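Local coordinates for protein phosphoacetylglucosamine mutase (Aspergillus lentulus, PDB 5O9X) that probably interconverts the 6-phosphate and 1-phosphate of N-acetylglucosamine as a phosphohexomutase working through a sugar bisphosphate, here with glucose 1,6-bisphosphate bound, at residues Arg505-Gly508 / Thr509-Ala512; Ala473-Ala476 / Glu477-Leu480; Gly258-Tyr261 / Val262-Gln266. The protein carries 1 engineered substitution. All blocks are in the same frame, centred on the assembly; numbering follows the deposited sequence.

Interaction 1: residues Arg505-Gly508 / Thr509-Ala512. With G16 (1,6-di-O-phosphono-alpha-D-glucopyranose), chain B.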
loop_
_atom_site.group_PDB
_atom_site.type_symbol
_atom_site.label_atom_id
_atom_site.label_comp_id
_atom_site.label_asym_id
_atom_site.label_seq_id
_atom_site.Cartn_x
_atom_site.Cartn_y
_atom_site.Cartn_z
ATOM N N ARG A 505 -13.332 -3.455 13.664
ATOM C CA ARG A 505 -12.632 -4.690 13.283
ATOM C C ARG A 505 -11.236 -4.563 13.885
ATOM O O ARG A 505 -10.713 -3.431 14.092
ATOM C CB ARG A 505 -12.468 -4.900 11.777
ATOM C CG ARG A 505 -11.935 -3.647 11.029
ATOM C CD ARG A 505 -11.630 -3.933 9.532
ATOM N NE ARG A 505 -10.371 -4.680 9.356
ATOM C CZ ARG A 505 -9.131 -4.141 9.430
ATOM N NH1 ARG A 505 -8.920 -2.852 9.754
ATOM N NH2 ARG A 505 -8.080 -4.913 9.208
ATOM N N ALA A 506 -10.663 -5.721 14.166
ATOM C CA ALA A 506 -9.273 -5.821 14.701
ATOM C C ALA A 506 -8.327 -5.359 13.590
ATOM O O ALA A 506 -8.490 -5.694 12.378
ATOM C CB ALA A 506 -8.953 -7.299 15.046
ATOM N N SER A 507 -7.356 -4.529 13.994
ATOM C CA SER A 507 -6.238 -4.216 13.119
ATOM C C SER A 507 -5.350 -5.455 12.993
ATOM O O SER A 507 -5.173 -6.196 13.994
ATOM C CB SER A 507 -5.424 -3.036 13.762
ATOM O OG SER A 507 -4.191 -2.864 13.050
ATOM N N GLY A 508 -4.758 -5.632 11.801
ATOM C CA GLY A 508 -3.695 -6.631 11.524
ATOM C C GLY A 508 -2.347 -6.009 11.377
ATOM O O GLY A 508 -1.398 -6.687 10.857
ATOM N N THR A 509 -2.195 -4.721 11.774
ATOM C CA THR A 509 -0.848 -4.087 11.737
ATOM C C THR A 509 -0.415 -3.556 13.133
ATOM O O THR A 509 0.777 -3.280 13.348
ATOM C CB THR A 509 -0.724 -2.919 10.722
ATOM O OG1 THR A 509 -1.627 -1.849 11.090
ATOM C CG2 THR A 509 -1.005 -3.357 9.288
ATOM N N GLU A 510 -1.393 -3.314 14.032
ATOM C CA GLU A 510 -1.208 -2.791 15.354
ATOM C C GLU A 510 -2.118 -3.531 16.309
ATOM O O GLU A 510 -3.137 -4.095 15.884
ATOM C CB GLU A 510 -1.686 -1.316 15.389
ATOM C CG GLU A 510 -0.864 -0.433 14.509
ATOM C CD GLU A 510 -1.455 0.970 14.521
ATOM O OE1 GLU A 510 -1.848 1.538 13.449
ATOM O OE2 GLU A 510 -1.549 1.439 15.655
ATOM N N ASP A 511 -1.757 -3.510 17.599
ATOM C CA ASP A 511 -2.606 -4.071 18.613
ATOM C C ASP A 511 -3.770 -3.098 19.002
ATOM O O ASP A 511 -3.728 -2.364 20.017
ATOM C CB ASP A 511 -1.762 -4.408 19.849
ATOM C CG ASP A 511 -2.547 -5.273 20.848
ATOM O OD1 ASP A 511 -3.702 -5.670 20.543
ATOM O OD2 ASP A 511 -2.016 -5.546 21.929
ATOM N N ALA A 512 -4.805 -3.026 18.166
ATOM C CA ALA A 512 -5.976 -2.222 18.462
ATOM C C ALA A 512 -7.155 -2.774 17.677
ATOM O O ALA A 512 -6.968 -3.584 16.742
ATOM C CB ALA A 512 -5.741 -0.797 17.984
HETATM C C1 G16 B . -1.106 -1.842 5.746
HETATM C C2 G16 B . -1.754 -2.518 4.541
HETATM C C3 G16 B . -3.028 -1.728 4.105
HETATM C C4 G16 B . -4.047 -1.533 5.214
HETATM C C5 G16 B . -3.345 -0.850 6.380
HETATM C C6 G16 B . -4.129 -0.838 7.672
HETATM O O1 G16 B . -0.681 -0.529 5.367
HETATM O O2 G16 B . -0.848 -2.700 3.409
HETATM O O3 G16 B . -3.526 -2.358 2.993
HETATM O O4 G16 B . -5.217 -0.676 4.853
HETATM O O5 G16 B . -2.181 -1.594 6.812
HETATM O O6 G16 B . -4.385 -2.267 8.041
HETATM P P G16 B . -5.119 -2.583 9.453
HETATM O O1P G16 B . -6.409 -1.734 9.540
HETATM O O2P G16 B . -4.165 -2.144 10.589
HETATM O O3P G16 B . -5.320 -4.110 9.558
HETATM P "P'" G16 B . 0.880 -0.040 5.452
HETATM O O1X G16 B . 1.777 -1.258 5.100
HETATM O O2X G16 B . 1.168 0.298 6.950
HETATM O O3X G16 B . 1.018 1.216 4.663
#

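Interaction 2: residues Ala473-Ala476 / Glu477-Leu480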
loop_
_atom_site.group_PDB
_atom_site.type_symbol
_atom_site.label_atom_id
_atom_site.label_comp_id
_atom_site.label_asym_id
_atom_site.label_seq_id
_atom_site.Cartn_x
_atom_site.Cartn_y
_atom_site.Cartn_z
ATOM N N ALA A 473 -14.608 -10.585 12.137
ATOM C CA ALA A 473 -15.497 -9.892 11.230
ATOM C C ALA A 473 -15.774 -10.645 9.921
ATOM O O ALA A 473 -14.967 -11.449 9.489
ATOM C CB ALA A 473 -14.932 -8.479 10.941
ATOM N N TYR A 474 -16.854 -10.295 9.246
ATOM C CA TYR A 474 -17.182 -10.929 7.942
ATOM C C TYR A 474 -17.926 -9.908 7.046
ATOM O O TYR A 474 -18.170 -8.762 7.493
ATOM C CB TYR A 474 -17.975 -12.269 8.160
ATOM C CG TYR A 474 -19.339 -11.952 8.766
ATOM C CD1 TYR A 474 -20.455 -11.769 7.912
ATOM C CD2 TYR A 474 -19.511 -11.788 10.164
ATOM C CE1 TYR A 474 -21.730 -11.441 8.409
ATOM C CE2 TYR A 474 -20.768 -11.417 10.675
ATOM C CZ TYR A 474 -21.841 -11.244 9.797
ATOM O OH TYR A 474 -23.069 -10.925 10.329
ATOM N N ASP A 475 -18.196 -10.282 5.766
ATOM C CA ASP A 475 -18.896 -9.432 4.792
ATOM C C ASP A 475 -18.023 -8.213 4.474
ATOM O O ASP A 475 -18.401 -7.051 4.754
ATOM C CB ASP A 475 -20.324 -9.082 5.306
ATOM C CG ASP A 475 -21.137 -8.273 4.288
ATOM O OD1 ASP A 475 -20.750 -8.183 3.112
ATOM O OD2 ASP A 475 -22.049 -7.564 4.721
ATOM N N ALA A 476 -16.839 -8.494 3.918
ATOM C CA ALA A 476 -15.824 -7.441 3.675
ATOM C C ALA A 476 -15.568 -6.696 5.002
ATOM O O ALA A 476 -15.379 -5.461 5.071
ATOM C CB ALA A 476 -16.237 -6.514 2.468
ATOM N N GLU A 477 -15.515 -7.511 6.070
ATOM C CA GLU A 477 -15.259 -7.080 7.429
ATOM C C GLU A 477 -16.274 -6.024 7.989
ATOM O O GLU A 477 -15.951 -5.294 8.918
ATOM C CB GLU A 477 -13.781 -6.650 7.586
ATOM C CG GLU A 477 -12.794 -7.803 7.253
ATOM C CD GLU A 477 -11.378 -7.275 7.238
ATOM O OE1 GLU A 477 -11.123 -6.325 6.451
ATOM O OE2 GLU A 477 -10.607 -7.614 8.139
ATOM N N ARG A 478 -17.468 -5.918 7.401
ATOM C CA ARG A 478 -18.447 -4.882 7.782
ATOM C C ARG A 478 -19.337 -5.305 8.986
ATOM O O ARG A 478 -20.079 -4.481 9.518
ATOM C CB ARG A 478 -19.320 -4.390 6.582
ATOM C CG ARG A 478 -18.430 -3.730 5.522
ATOM C CD ARG A 478 -19.173 -3.420 4.213
ATOM N NE ARG A 478 -19.424 -4.669 3.455
ATOM C CZ ARG A 478 -19.937 -4.615 2.215
ATOM N NH1 ARG A 478 -20.179 -3.424 1.659
ATOM N NH2 ARG A 478 -20.176 -5.724 1.544
ATOM N N LYS A 479 -19.259 -6.577 9.390
ATOM C CA LYS A 479 -20.071 -7.065 10.544
ATOM C C LYS A 479 -19.177 -7.898 11.438
ATOM O O LYS A 479 -18.339 -8.616 10.915
ATOM C CB LYS A 479 -21.276 -7.883 10.013
ATOM C CG LYS A 479 -22.287 -6.995 9.228
ATOM C CD LYS A 479 -23.235 -7.960 8.486
ATOM C CE LYS A 479 -24.480 -7.301 7.892
ATOM N NZ LYS A 479 -24.088 -6.171 6.991
ATOM N N LEU A 480 -19.425 -7.842 12.756
ATOM C CA LEU A 480 -18.749 -8.702 13.750
ATOM C C LEU A 480 -19.557 -9.970 14.028
ATOM O O LEU A 480 -20.777 -9.911 14.355
ATOM C CB LEU A 480 -18.522 -7.926 15.058
ATOM C CG LEU A 480 -17.395 -6.919 14.881
ATOM C CD1 LEU A 480 -17.446 -5.965 16.074
ATOM C CD2 LEU A 480 -16.018 -7.585 14.754
HETATM O O HOH W 1 -23.089 -10.312 13.123
HETATM O O HOH W 2 -22.969 -5.051 4.118
#

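Interaction 3: residues Gly258-Tyr261 / Val262-Gln266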
loop_
_atom_site.group_PDB
_atom_site.type_symbol
_atom_site.label_atom_id
_atom_site.label_comp_id
_atom_site.label_asym_id
_atom_site.label_seq_id
_atom_site.Cartn_x
_atom_site.Cartn_y
_atom_site.Cartn_z
ATOM N N GLY A 258 2.858 12.903 7.809
ATOM C CA GLY A 258 2.736 11.621 7.051
ATOM C C GLY A 258 1.228 11.376 6.780
ATOM O O GLY A 258 0.372 11.889 7.479
ATOM N N ALA A 259 0.940 10.526 5.803
ATOM C CA ALA A 259 -0.458 10.309 5.292
ATOM C C ALA A 259 -1.267 9.755 6.425
ATOM O O ALA A 259 -2.426 10.005 6.498
ATOM C CB ALA A 259 -0.440 9.278 4.146
ATOM N N ASP A 260 -0.692 8.897 7.271
ATOM C CA ASP A 260 -1.576 8.280 8.324
ATOM C C ASP A 260 -2.060 9.309 9.390
ATOM O O ASP A 260 -3.222 9.377 9.800
ATOM C CB ASP A 260 -0.826 7.124 9.035
ATOM C CG ASP A 260 -1.707 6.491 10.096
ATOM O OD1 ASP A 260 -2.771 5.923 9.720
ATOM O OD2 ASP A 260 -1.380 6.636 11.319
ATOM N N TYR A 261 -1.151 10.232 9.754
ATOM C CA TYR A 261 -1.508 11.327 10.625
ATOM C C TYR A 261 -2.640 12.176 9.951
ATOM O O TYR A 261 -3.672 12.466 10.586
ATOM C CB TYR A 261 -0.250 12.216 10.950
ATOM C CG TYR A 261 -0.639 13.453 11.807
ATOM C CD1 TYR A 261 -0.498 13.428 13.225
ATOM C CD2 TYR A 261 -1.124 14.605 11.209
ATOM C CE1 TYR A 261 -0.827 14.533 14.032
ATOM C CE2 TYR A 261 -1.524 15.683 11.997
ATOM C CZ TYR A 261 -1.331 15.633 13.402
ATOM O OH TYR A 261 -1.709 16.725 14.137
ATOM N N VAL A 262 -2.456 12.578 8.689
ATOM C CA VAL A 262 -3.413 13.465 8.042
ATOM C C VAL A 262 -4.795 12.786 7.945
ATOM O O VAL A 262 -5.836 13.393 8.224
ATOM C CB VAL A 262 -2.851 13.894 6.680
ATOM C CG1 VAL A 262 -3.883 14.706 5.875
ATOM C CG2 VAL A 262 -1.635 14.852 6.908
ATOM N N LYS A 263 -4.797 11.540 7.477
ATOM C CA LYS A 263 -6.064 10.814 7.315
ATOM C C LYS A 263 -6.794 10.536 8.654
ATOM O O LYS A 263 -8.029 10.696 8.708
ATOM C CB LYS A 263 -5.744 9.514 6.580
ATOM C CG LYS A 263 -6.973 8.539 6.461
ATOM C CD LYS A 263 -8.109 9.076 5.556
ATOM C CE LYS A 263 -9.322 8.157 5.589
ATOM N NZ LYS A 263 -10.499 8.834 4.923
ATOM N N THR A 264 -6.070 10.106 9.712
ATOM C CA THR A 264 -6.747 9.724 10.973
ATOM C C THR A 264 -7.156 10.977 11.735
ATOM O O THR A 264 -8.205 10.985 12.348
ATOM C CB THR A 264 -5.824 8.849 11.902
ATOM O OG1 THR A 264 -4.558 9.503 12.094
ATOM C CG2 THR A 264 -5.565 7.501 11.196
ATOM N N LYS A 265 -6.336 12.029 11.702
ATOM C CA LYS A 265 -6.694 13.266 12.413
ATOM C C LYS A 265 -7.504 14.254 11.583
ATOM O O LYS A 265 -8.050 15.245 12.145
ATOM C CB LYS A 265 -5.408 13.995 12.891
ATOM C CG LYS A 265 -4.445 13.182 13.778
ATOM C CD LYS A 265 -5.043 13.040 15.153
ATOM C CE LYS A 265 -4.128 12.308 16.163
ATOM N NZ LYS A 265 -3.873 13.348 17.209
ATOM N N GLN A 266 -7.563 14.055 10.253
ATOM C CA GLN A 266 -8.279 14.989 9.345
ATOM C C GLN A 266 -7.845 16.451 9.531
ATOM O O GLN A 266 -8.687 17.348 9.765
ATOM C CB GLN A 266 -9.822 14.867 9.446
ATOM C CG GLN A 266 -10.287 13.440 9.058
ATOM C CD GLN A 266 -11.816 13.255 8.928
ATOM O OE1 GLN A 266 -12.565 14.201 8.918
ATOM N NE2 GLN A 266 -12.265 12.014 8.783
#

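Interaction 1: residues Arg505-Gly508 / Thr509-Ala512
The flat guanidinium of Arg-505 meets the 6-phosphate of G16 with its edge, the phosphorus lying in the guanidinium plane. Arg-505 NH1 gives a hydrogen bond to G16 O1P (2.8 Å) and NH2 of the same residue one to G16 O3P (2.9 Å), both nearly straight, so two phosphate oxygens are gripped side by side by one group. A bend at chi3 (-76°) turns the end of the chain toward the 6-phosphate. The guanidinium is itself steadied from outside the loop: NE is held by a carboxylate of the hairpin 472-482, and NH1 also bonds to Tyr-339 OH.

The turn that follows meets the same phosphate from another direction. Gly-508 N points straight at O3P (2.8 Å), while the hydroxyls Ser-507 OG and Thr-509 OG1 both donate to O2P, each at 2.6 Å. Thr-509 OG1 sits between its own backbone N and carbonyl carbon (chi1 63°), which leaves CG2 lying against the ring oxygen O5 of G16. Ser-507 OG works in two directions: besides donating to the phosphate it accepts from the backbone N of Thr-509 (3.0 Å) and of Glu-510 (3.0 Å), the first closing an ST turn. That grip fixes the hydroxyl's rotation. At the base, Ser-507 N bonds to Ala-512 O (2.9 Å) and pinches the loop shut. The carboxylate of Glu-510 leads off to His-70, Arg-514 and Arg-462.

Backbone N-H, two hydroxyls and an arginine around one phosphate make this the phosphate-binding loop of the phosphohexomutase C-terminal domain.

Interaction 2: residues Ala473-Ala476 / Glu477-Leu480
Arg-478 takes hold of Asp-475 side-on: its NE bonds to Asp-475 O (2.9 Å) in the guanidinium plane, and its NH2 makes a salt bridge to Asp-475 OD1 (3.0 Å), from the syn side but tilted 34° out of the carboxylate plane. Asp-475 CG lies anti to the backbone N (chi1 -176°), carrying the carboxylate over to Arg-478 and Lys-479. Asp-475 O also accepts from Arg-478 N (3.0 Å), the two donors coming from opposite faces of the carbonyl. Asp-475 OD2 has a weak salt bridge to Lys-479 NZ (3.4 Å), helped by a water bonded to OD2 and weakly to NZ.

The frame is a beta hairpin ending in a type I' turn from Asp-475 to Arg-478. Beside it lies a classic beta bulge, Arg-478 and Lys-479 both facing Tyr-474, whose N and O pair with the backbone of Lys-479.

Lys-479 CB lies over a face of the Tyr-474 ring, 3.9 Å from its centroid, a CH-pi contact. A second water joins Tyr-474 OH to Leu-480 O. On the hairpin's other side Ala-473 CB touches Leu-480 CD2 (4.1 Å), and Leu-480 continues onto Ile-490 of helix 486-495. From the turn itself, Glu-477 OE1 accepts from Thr-361 N.

Interaction 3: residues Gly258-Tyr261 / Val262-Gln266
Helix 259-265 is short, just under two turns, and is tied by successive i to i+4 bonds that run from Val-262 N to Gly-258 O (3.2 Å) through to Lys-265 N with Tyr-261 O. Gly-258 occupies the N-cap position with positive phi (100°), backbone angles at which a CB would jam against the preceding carbonyl. At the far end Gln-266, also with positive phi, is the first residue to leave helical angles.

Thr-264 turns its hydroxyl back on its own helix: OG1 donates to Asp-260 O at 2.7 Å. Rotation about chi1 (52°) sets OG1 between the backbone N and the carbonyl carbon, and the hydroxyl and the Thr-264 N-H approach that one carbonyl from opposite faces, so Asp-260 O accepts two hydrogen bonds. Thr-264 CG2 meanwhile brushes Asp-260 OD1 (3.5 Å).

Lys-265, one turn after Tyr-261, passes over its ring. Lys-265 CG stands almost directly above the centre of the ring, 3.9 Å from the Tyr-261 centroid and only 12° off the normal, a well-centred CH-pi contact. It is the aliphatic part of the lysine, not its ammonium, that does the touching. Along another side of the helix Val-262 CG2 sits against Gly-258 O (3.6 Å).

Val-262 faces inward, onto Leu-291 and Tyr-293 of strand 290-295 and Phe-301 and Leu-303 of strand 301-304. Lys-263 reaches Asp-305 in a salt bridge, and Gly-258 N bonds to Asp-215 OD2 at the end of strand 212-215. The helix packs against strands 290-295 and 301-304 of the mixed five-stranded sheet of domain II, with Asp-260 touching His-70 on its other flank.

Following the chain from the N terminus, interaction 3 comes first, in the short helix of domain II; interaction 2 follows far along in the C-terminal domain, and interaction 1 comes last. All three are local: interaction 3 spans a helix, interaction 2 closes the hairpin of strands 472-474 and 479-482, and interaction 1 closes the loop between strands 501-506 and 513-518. They run in series, neither nesting nor crossing. Interactions 1 and 2 touch through the salt bridge of Arg-505 NE with Glu-477 OE2 (3.2 Å), which joins hairpin to phosphate loop. Interaction 3 stays apart from interaction 1, nearest atoms about 6 Å away, with His-70, which meets both Asp-260 and Glu-510, linking them.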